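Local coordinates for protein alpha-acetolactate decarboxylase (Bacillus subtilis subsp. subtilis str. 168, PDB 5XNE) that converts (2S)-2-acetolactate into (R)-acetoin and carbon dioxide, a step on the route from pyruvate to butane-2,3-diol, at residues F33-F38 and H173-D178; G47-F52 and A111-G116; E127-P132 and V137-T142. All blocks are in the same frame, centred on the assembly; numbering follows the deposited sequence.

Contact 1 of 3, residues F33-F38 and H173-D178; sequences FGIGTF and HLHFID. With ZN (zinc ion), chain D.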
# COMPACT_ATOMS: atom_id res chain seq x y z
N PHE B 33 -5.29 -15.44 11.32
CA PHE B 33 -6.43 -15.29 10.42
C PHE B 33 -5.87 -14.85 9.07
O PHE B 33 -5.01 -13.99 9.03
CB PHE B 33 -7.38 -14.25 10.99
CG PHE B 33 -8.60 -13.95 10.16
CD1 PHE B 33 -8.52 -13.13 9.03
CD2 PHE B 33 -9.84 -14.42 10.57
CE1 PHE B 33 -9.65 -12.82 8.30
CE2 PHE B 33 -10.98 -14.11 9.85
CZ PHE B 33 -10.88 -13.28 8.72
N GLY B 34 -6.34 -15.44 7.98
CA GLY B 34 -5.93 -14.94 6.67
C GLY B 34 -6.37 -15.76 5.48
O GLY B 34 -6.99 -16.83 5.63
N ILE B 35 -6.05 -15.24 4.29
CA ILE B 35 -6.40 -15.88 3.02
C ILE B 35 -5.26 -15.66 2.03
O ILE B 35 -4.37 -14.85 2.27
CB ILE B 35 -7.71 -15.34 2.40
CG1 ILE B 35 -7.60 -13.83 2.13
CG2 ILE B 35 -8.91 -15.64 3.29
CD1 ILE B 35 -8.75 -13.27 1.28
N GLY B 36 -5.28 -16.40 0.94
CA GLY B 36 -4.26 -16.21 -0.08
C GLY B 36 -4.15 -17.43 -0.94
O GLY B 36 -5.12 -18.19 -1.13
N THR B 37 -2.97 -17.63 -1.51
CA THR B 37 -2.73 -18.81 -2.32
C THR B 37 -1.34 -19.35 -1.98
O THR B 37 -0.70 -18.92 -1.02
CB THR B 37 -2.88 -18.50 -3.82
OG1 THR B 37 -2.80 -19.72 -4.58
CG2 THR B 37 -1.80 -17.51 -4.31
N PHE B 38 -0.91 -20.35 -2.74
CA PHE B 38 0.34 -21.05 -2.49
C PHE B 38 1.23 -20.96 -3.72
O PHE B 38 0.76 -20.58 -4.79
CB PHE B 38 0.10 -22.52 -2.17
CG PHE B 38 -0.65 -22.74 -0.89
CD1 PHE B 38 -2.02 -22.55 -0.82
CD2 PHE B 38 0.03 -23.18 0.24
CE1 PHE B 38 -2.69 -22.76 0.38
CE2 PHE B 38 -0.65 -23.41 1.43
CZ PHE B 38 -2.00 -23.19 1.50
N HIS B 173 -12.80 -9.50 -0.28
CA HIS B 173 -12.08 -10.64 -0.80
C HIS B 173 -12.26 -11.76 0.22
O HIS B 173 -11.74 -11.67 1.33
CB HIS B 173 -10.61 -10.30 -1.04
CG HIS B 173 -9.79 -11.42 -1.60
ND1 HIS B 173 -8.43 -11.33 -1.78
CD2 HIS B 173 -10.15 -12.66 -2.02
CE1 HIS B 173 -7.98 -12.46 -2.30
NE2 HIS B 173 -9.00 -13.29 -2.44
N LEU B 174 -13.02 -12.78 -0.15
CA LEU B 174 -13.49 -13.78 0.81
C LEU B 174 -13.22 -15.19 0.32
O LEU B 174 -13.39 -15.49 -0.86
CB LEU B 174 -15.00 -13.61 1.06
CG LEU B 174 -15.48 -12.21 1.43
CD1 LEU B 174 -17.00 -12.16 1.36
CD2 LEU B 174 -14.98 -11.81 2.80
N HIS B 175 -12.80 -16.05 1.25
CA HIS B 175 -12.68 -17.48 1.00
C HIS B 175 -13.67 -18.24 1.89
O HIS B 175 -14.21 -17.66 2.82
CB HIS B 175 -11.24 -17.96 1.24
CG HIS B 175 -10.26 -17.51 0.19
ND1 HIS B 175 -8.98 -17.99 0.13
CD2 HIS B 175 -10.39 -16.63 -0.84
CE1 HIS B 175 -8.34 -17.43 -0.89
NE2 HIS B 175 -9.18 -16.60 -1.49
N PHE B 176 -13.88 -19.52 1.59
CA PHE B 176 -14.84 -20.34 2.33
C PHE B 176 -14.26 -21.72 2.62
O PHE B 176 -13.56 -22.29 1.79
CB PHE B 176 -16.13 -20.47 1.51
CG PHE B 176 -17.08 -21.52 2.04
CD1 PHE B 176 -17.83 -21.28 3.18
CD2 PHE B 176 -17.22 -22.73 1.39
CE1 PHE B 176 -18.72 -22.26 3.67
CE2 PHE B 176 -18.10 -23.71 1.87
CZ PHE B 176 -18.85 -23.47 3.00
N ILE B 177 -14.56 -22.25 3.81
CA ILE B 177 -14.29 -23.66 4.10
C ILE B 177 -15.48 -24.23 4.87
O ILE B 177 -16.08 -23.56 5.71
CB ILE B 177 -12.96 -23.84 4.88
CG1 ILE B 177 -12.57 -25.33 4.95
CG2 ILE B 177 -13.03 -23.20 6.26
CD1 ILE B 177 -11.12 -25.57 5.37
N ASP B 178 -15.86 -25.46 4.55
CA ASP B 178 -17.01 -26.06 5.23
C ASP B 178 -16.62 -26.57 6.62
O ASP B 178 -15.44 -26.67 6.96
CB ASP B 178 -17.62 -27.18 4.38
CG ASP B 178 -16.78 -28.44 4.40
OD1 ASP B 178 -15.56 -28.38 4.19
OD2 ASP B 178 -17.37 -29.52 4.65
ZN ZN D . -8.71 -15.35 -3.29
O HOH W 1 -7.59 -14.47 -5.11
O HOH W 2 -6.53 -15.29 -2.80
O HOH W 3 -7.86 -17.06 -4.57
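Ile35 reaches two histidines at once because its CG1 sits between its own backbone N and carbonyl carbon (chi1 60°); this aims CG1, and the extended chain beyond it carries the delta methyl to His173 while CB and CG2 stay against His175. On the other strand His173 holds CG anti to its backbone N and His175 holds CG beside its N; from these starting points, two residues apart, both imidazoles converge on one zinc ion. Ile35 CD1 lies over the middle of the His173 ring, 3.5 Å from its centroid and only 5° off the ring normal, a CH-pi contact. A second one has Ile35 CB 3.9 Å from the centroid of the His175 ring, over a face but displaced toward the rim. The same ring is met edge-on, in its plane, by Gly36 O, 3.3 Å from His175 CE1.

This is the hydrophobic backing of the metal site. His173 NE2 and His175 NE2 each bind zinc at 2.2 Å, His186 is the third protein ligand, and three waters bring the count to six; water 3 stands roughly opposite His173 and water 1 roughly opposite His175. Leu45 O takes the hydrogen bond from His175 ND1, fixing the ring's rotation.

The strand axes run nearly perpendicular, at 96°, and approach to 7.7 Å with no hydrogen bond between them. Strand 33-37 pairs instead with 44-48 and 73-76, and strand 171-178 with 151-160 and 184-192.

Contact 2 of 3, residues G47-F52 and A111-G116; sequences GFDGEF and AIRIDG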
# COMPACT_ATOMS: atom_id res chain seq x y z
N GLY B 47 -7.51 -19.44 6.71
CA GLY B 47 -7.30 -19.79 8.10
C GLY B 47 -7.95 -18.81 9.04
O GLY B 47 -8.17 -17.64 8.72
N PHE B 48 -8.25 -19.31 10.23
CA PHE B 48 -8.82 -18.50 11.30
C PHE B 48 -8.63 -19.30 12.59
O PHE B 48 -8.44 -20.52 12.54
CB PHE B 48 -10.30 -18.17 11.03
CG PHE B 48 -11.11 -19.32 10.53
CD1 PHE B 48 -11.76 -20.18 11.41
CD2 PHE B 48 -11.27 -19.53 9.17
CE1 PHE B 48 -12.52 -21.25 10.94
CE2 PHE B 48 -12.03 -20.59 8.69
CZ PHE B 48 -12.67 -21.45 9.58
N ASP B 49 -8.62 -18.61 13.72
CA ASP B 49 -8.30 -19.22 15.00
C ASP B 49 -6.97 -19.98 14.97
O ASP B 49 -6.78 -20.96 15.70
CB ASP B 49 -9.43 -20.15 15.43
CG ASP B 49 -10.76 -19.43 15.56
OD1 ASP B 49 -10.78 -18.31 16.11
OD2 ASP B 49 -11.78 -19.99 15.10
N GLY B 50 -6.04 -19.52 14.13
CA GLY B 50 -4.72 -20.12 14.05
C GLY B 50 -4.63 -21.39 13.23
O GLY B 50 -3.54 -21.97 13.11
N GLU B 51 -5.75 -21.81 12.65
CA GLU B 51 -5.81 -23.06 11.90
C GLU B 51 -5.95 -22.79 10.41
O GLU B 51 -6.98 -22.27 9.96
CB GLU B 51 -6.97 -23.93 12.41
CG GLU B 51 -6.83 -24.29 13.89
CD GLU B 51 -7.97 -25.14 14.43
OE1 GLU B 51 -8.98 -25.31 13.73
OE2 GLU B 51 -7.85 -25.64 15.58
N PHE B 52 -4.91 -23.12 9.64
CA PHE B 52 -4.83 -22.78 8.22
C PHE B 52 -4.86 -24.01 7.34
O PHE B 52 -4.26 -25.04 7.68
CB PHE B 52 -3.57 -21.96 7.94
CG PHE B 52 -3.67 -20.54 8.39
CD1 PHE B 52 -3.51 -20.21 9.74
CD2 PHE B 52 -3.95 -19.53 7.48
CE1 PHE B 52 -3.62 -18.89 10.17
CE2 PHE B 52 -4.07 -18.20 7.91
CZ PHE B 52 -3.90 -17.89 9.26
N ALA B 111 -10.86 -7.20 8.74
CA ALA B 111 -10.99 -8.64 8.57
C ALA B 111 -12.44 -8.97 8.88
O ALA B 111 -13.05 -8.35 9.76
CB ALA B 111 -10.06 -9.40 9.48
N ILE B 112 -12.99 -9.92 8.15
CA ILE B 112 -14.39 -10.26 8.35
C ILE B 112 -14.60 -11.77 8.28
O ILE B 112 -14.01 -12.47 7.46
CB ILE B 112 -15.29 -9.54 7.32
CG1 ILE B 112 -16.77 -9.87 7.56
CG2 ILE B 112 -14.91 -9.93 5.93
CD1 ILE B 112 -17.70 -9.01 6.72
N ARG B 113 -15.48 -12.25 9.16
CA ARG B 113 -15.76 -13.66 9.30
C ARG B 113 -17.26 -13.87 9.44
O ARG B 113 -17.93 -13.17 10.20
CB ARG B 113 -15.03 -14.22 10.51
CG ARG B 113 -15.22 -15.67 10.75
CD ARG B 113 -14.42 -16.07 11.96
NE ARG B 113 -14.73 -17.42 12.35
CZ ARG B 113 -14.03 -18.12 13.23
NH1 ARG B 113 -12.93 -17.59 13.76
NH2 ARG B 113 -14.40 -19.35 13.54
N ILE B 114 -17.76 -14.82 8.67
CA ILE B 114 -19.16 -15.23 8.69
C ILE B 114 -19.20 -16.69 9.11
O ILE B 114 -18.66 -17.54 8.41
CB ILE B 114 -19.82 -15.12 7.30
CG1 ILE B 114 -20.14 -13.70 6.87
CG2 ILE B 114 -21.07 -15.87 7.29
CD1 ILE B 114 -20.89 -13.69 5.55
N ASP B 115 -19.83 -17.00 10.24
CA ASP B 115 -19.94 -18.38 10.68
C ASP B 115 -21.40 -18.79 10.72
O ASP B 115 -22.20 -18.17 11.41
CB ASP B 115 -19.32 -18.59 12.05
CG ASP B 115 -17.85 -18.24 12.07
OD1 ASP B 115 -17.03 -19.05 11.61
OD2 ASP B 115 -17.52 -17.14 12.56
N GLY B 116 -21.75 -19.84 9.99
CA GLY B 116 -23.13 -20.30 10.02
C GLY B 116 -23.49 -21.18 8.86
O GLY B 116 -22.67 -21.98 8.40
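The guanidinium of Arg113 carries Phe48 CD1 over one face, 3.4 Å above the plane and toward the rim, and offers its edges to two carboxylates, Asp49 and Asp115. The three charged residues form a salt-bridge network beside the tip of a beta hairpin, strands 44-48 and 51-56, whose type I' turn runs from Phe48 to Glu51. Ring and guanidinium are tilted by 49°, so this is an inclined contact and not a flat stack; Asp49 OD2 lies at the edge of the Phe48 ring, in its plane.

Arg113 gets there by an extended chain, its CG anti to the backbone N, which carries the guanidinium from strand 109-115 across to the turn. NH1 and NH2 grip Asp49 end-on, and both bonds go to one oxygen: Arg113 NH1 lies 3.0 Å from Asp49 OD2, and Arg113 NH2 3.1 Å from the same OD2. They reach it from the same face of the carboxylate, whose plane is turned 54° from the guanidinium; a weak bond from NH1 to Asp49 OD1 adds to the hold. A methionine in place of Arg113 would probably leave Asp49 and Asp115 without their shared positive mate and set the turn carboxylate free to swing. As it is, the arginine lies between two like charges and probably offsets their repulsion.

The Phe48 ring also packs on Thr154 and Val156 of strand 151-160, and Thr154 OG1 hydrogen-bonds Asp115 OD1. Asp115 OD1 receives Arg113 NE on its syn lone pair at 2.9 Å, in the guanidinium plane.

Contact 3 of 3, residues E127-P132 and V137-T142; sequences ELQEKP and VEAVKT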
# COMPACT_ATOMS: atom_id res chain seq x y z
N GLU B 127 -5.50 -23.95 -9.39
CA GLU B 127 -4.79 -25.23 -9.44
C GLU B 127 -3.33 -25.06 -9.82
O GLU B 127 -2.97 -24.10 -10.51
CB GLU B 127 -5.43 -26.18 -10.46
CG GLU B 127 -6.83 -26.61 -10.16
CD GLU B 127 -7.32 -27.62 -11.19
OE1 GLU B 127 -7.39 -27.26 -12.39
OE2 GLU B 127 -7.62 -28.77 -10.81
N LEU B 128 -2.53 -26.02 -9.40
CA LEU B 128 -1.09 -26.00 -9.64
C LEU B 128 -0.77 -25.75 -11.11
O LEU B 128 -1.31 -26.40 -12.01
CB LEU B 128 -0.45 -27.32 -9.15
CG LEU B 128 1.08 -27.55 -9.14
CD1 LEU B 128 1.43 -28.83 -8.40
CD2 LEU B 128 1.70 -27.63 -10.52
N GLN B 129 0.14 -24.80 -11.33
CA GLN B 129 0.58 -24.38 -12.65
C GLN B 129 1.96 -24.94 -12.95
O GLN B 129 2.77 -25.12 -12.05
CB GLN B 129 0.63 -22.85 -12.74
CG GLN B 129 -0.70 -22.17 -12.41
CD GLN B 129 -1.72 -22.37 -13.51
OE1 GLN B 129 -1.48 -22.02 -14.67
NE2 GLN B 129 -2.88 -22.93 -13.16
N GLU B 130 2.23 -25.18 -14.23
CA GLU B 130 3.56 -25.63 -14.65
C GLU B 130 4.32 -24.54 -15.37
O GLU B 130 3.74 -23.79 -16.17
CB GLU B 130 3.45 -26.86 -15.55
CG GLU B 130 2.77 -28.05 -14.91
CD GLU B 130 3.17 -29.36 -15.56
OE1 GLU B 130 2.81 -29.58 -16.74
OE2 GLU B 130 3.83 -30.18 -14.89
N LYS B 131 5.61 -24.43 -15.10
CA LYS B 131 6.43 -23.44 -15.80
C LYS B 131 6.58 -23.83 -17.27
O LYS B 131 6.57 -25.01 -17.60
CB LYS B 131 7.80 -23.31 -15.12
CG LYS B 131 7.73 -22.60 -13.75
CD LYS B 131 8.90 -22.97 -12.86
CE LYS B 131 8.96 -22.06 -11.65
NZ LYS B 131 9.41 -20.68 -12.04
N PRO B 132 6.68 -22.84 -18.17
CA PRO B 132 6.64 -21.40 -17.89
C PRO B 132 5.23 -20.94 -17.58
O PRO B 132 4.27 -21.36 -18.23
CB PRO B 132 7.14 -20.77 -19.19
CG PRO B 132 6.75 -21.74 -20.23
CD PRO B 132 6.86 -23.10 -19.61
N VAL B 137 -4.92 -14.06 -15.77
CA VAL B 137 -6.16 -14.02 -16.55
C VAL B 137 -6.30 -15.28 -17.39
O VAL B 137 -7.40 -15.81 -17.56
CB VAL B 137 -6.22 -12.76 -17.44
CG1 VAL B 137 -7.28 -12.91 -18.54
CG2 VAL B 137 -6.51 -11.53 -16.60
N GLU B 138 -5.18 -15.80 -17.89
CA GLU B 138 -5.19 -17.05 -18.64
C GLU B 138 -5.28 -18.25 -17.72
O GLU B 138 -5.97 -19.22 -18.02
CB GLU B 138 -3.94 -17.16 -19.53
CG GLU B 138 -3.78 -16.01 -20.51
CD GLU B 138 -5.02 -15.78 -21.37
OE1 GLU B 138 -5.71 -16.77 -21.71
OE2 GLU B 138 -5.30 -14.61 -21.69
N ALA B 139 -4.57 -18.18 -16.60
CA ALA B 139 -4.48 -19.32 -15.69
C ALA B 139 -5.83 -19.68 -15.06
O ALA B 139 -6.07 -20.85 -14.77
CB ALA B 139 -3.44 -19.05 -14.60
N VAL B 140 -6.70 -18.70 -14.86
CA VAL B 140 -7.97 -18.98 -14.17
C VAL B 140 -9.08 -19.45 -15.11
O VAL B 140 -10.11 -19.92 -14.64
CB VAL B 140 -8.50 -17.75 -13.40
CG1 VAL B 140 -7.53 -17.37 -12.27
CG2 VAL B 140 -8.75 -16.59 -14.34
N LYS B 141 -8.87 -19.33 -16.41
CA LYS B 141 -9.91 -19.72 -17.37
C LYS B 141 -10.37 -21.17 -17.21
O LYS B 141 -11.52 -21.48 -17.52
CB LYS B 141 -9.43 -19.47 -18.80
CG LYS B 141 -9.39 -17.99 -19.15
CD LYS B 141 -8.88 -17.75 -20.57
CE LYS B 141 -8.93 -16.28 -20.93
NZ LYS B 141 -8.19 -16.00 -22.19
N THR B 142 -9.50 -22.05 -16.73
CA THR B 142 -9.88 -23.45 -16.53
C THR B 142 -9.93 -23.86 -15.06
O THR B 142 -9.74 -25.03 -14.73
CB THR B 142 -8.91 -24.40 -17.25
OG1 THR B 142 -7.58 -24.20 -16.74
CG2 THR B 142 -8.93 -24.15 -18.75
O HOH W 4 -6.36 -22.46 -12.03
O HOH W 5 -7.18 -24.89 -13.75
O HOH W 6 -9.17 -27.91 -14.65
O HOH W 7 -4.91 -23.67 -14.96
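Gln129 leans on Ala139, and its side chain can be followed outward from a CB that points toward segment 137-142. CG lies beside the backbone N, and a bend at chi2 (-72°) folds the chain so that the amide comes round to face Ala139 with one end and its own loop with the other. Gln129 CD passes 3.9 Å from Ala139 CB. Gln129 OE1 is nearer still to that methyl, 3.6 Å from Ala139 CB, a plain van der Waals touch. Gln129 NE2 does the polar work: it donates to Glu127 O at 2.9 Å, with the acceptor close to the amide plane, and to water 7 at 2.8 Å, which passes the link on to Ala139 O.

No direct hydrogen bond joins 127-132 to 137-142; water does it. Ala139 O also takes a hydrogen from water 4, which accepts from Glu127 N. Farther along, Glu127 OE1 receives hydrogens from waters 5 and 6; water 6 donates to Thr142 O at 2.9 Å, and water 5 hydrogen-bonds Thr142 OG1. Glu127 OE1 itself stays 4.0 Å from Thr142 O.

Helix 136-139 thus meets the loop that leads into it at the protein surface, with Tyr18 also touching Ala139. With one methyl contact and four bridging waters, the chemistry implies a hydrated seam, set by mediated polar links more than by buried apolar area.

From the N terminus the chain first lays down strand 33-37, then the 47-52 hairpin tip, and contact 2 closes when strand 109-115 comes back to it. Contact 3 follows in series, a short local loop between 127-132 and 137-142. Contact 1 closes last, at 173-178, and encloses both of the others; none cross. Contacts 1 and 2 are neighbours, their centres about 9 Å apart, because strands 33-37 and 44-48 pair side by side. Contact 3 touches neither: it lies about 27 Å, centre to centre, from contact 2, across the chain's middle. Contact 1 joins two metal-site strands, contact 2 the hairpin turn to strand 109-115, and contact 3 a surface helix to its own loop.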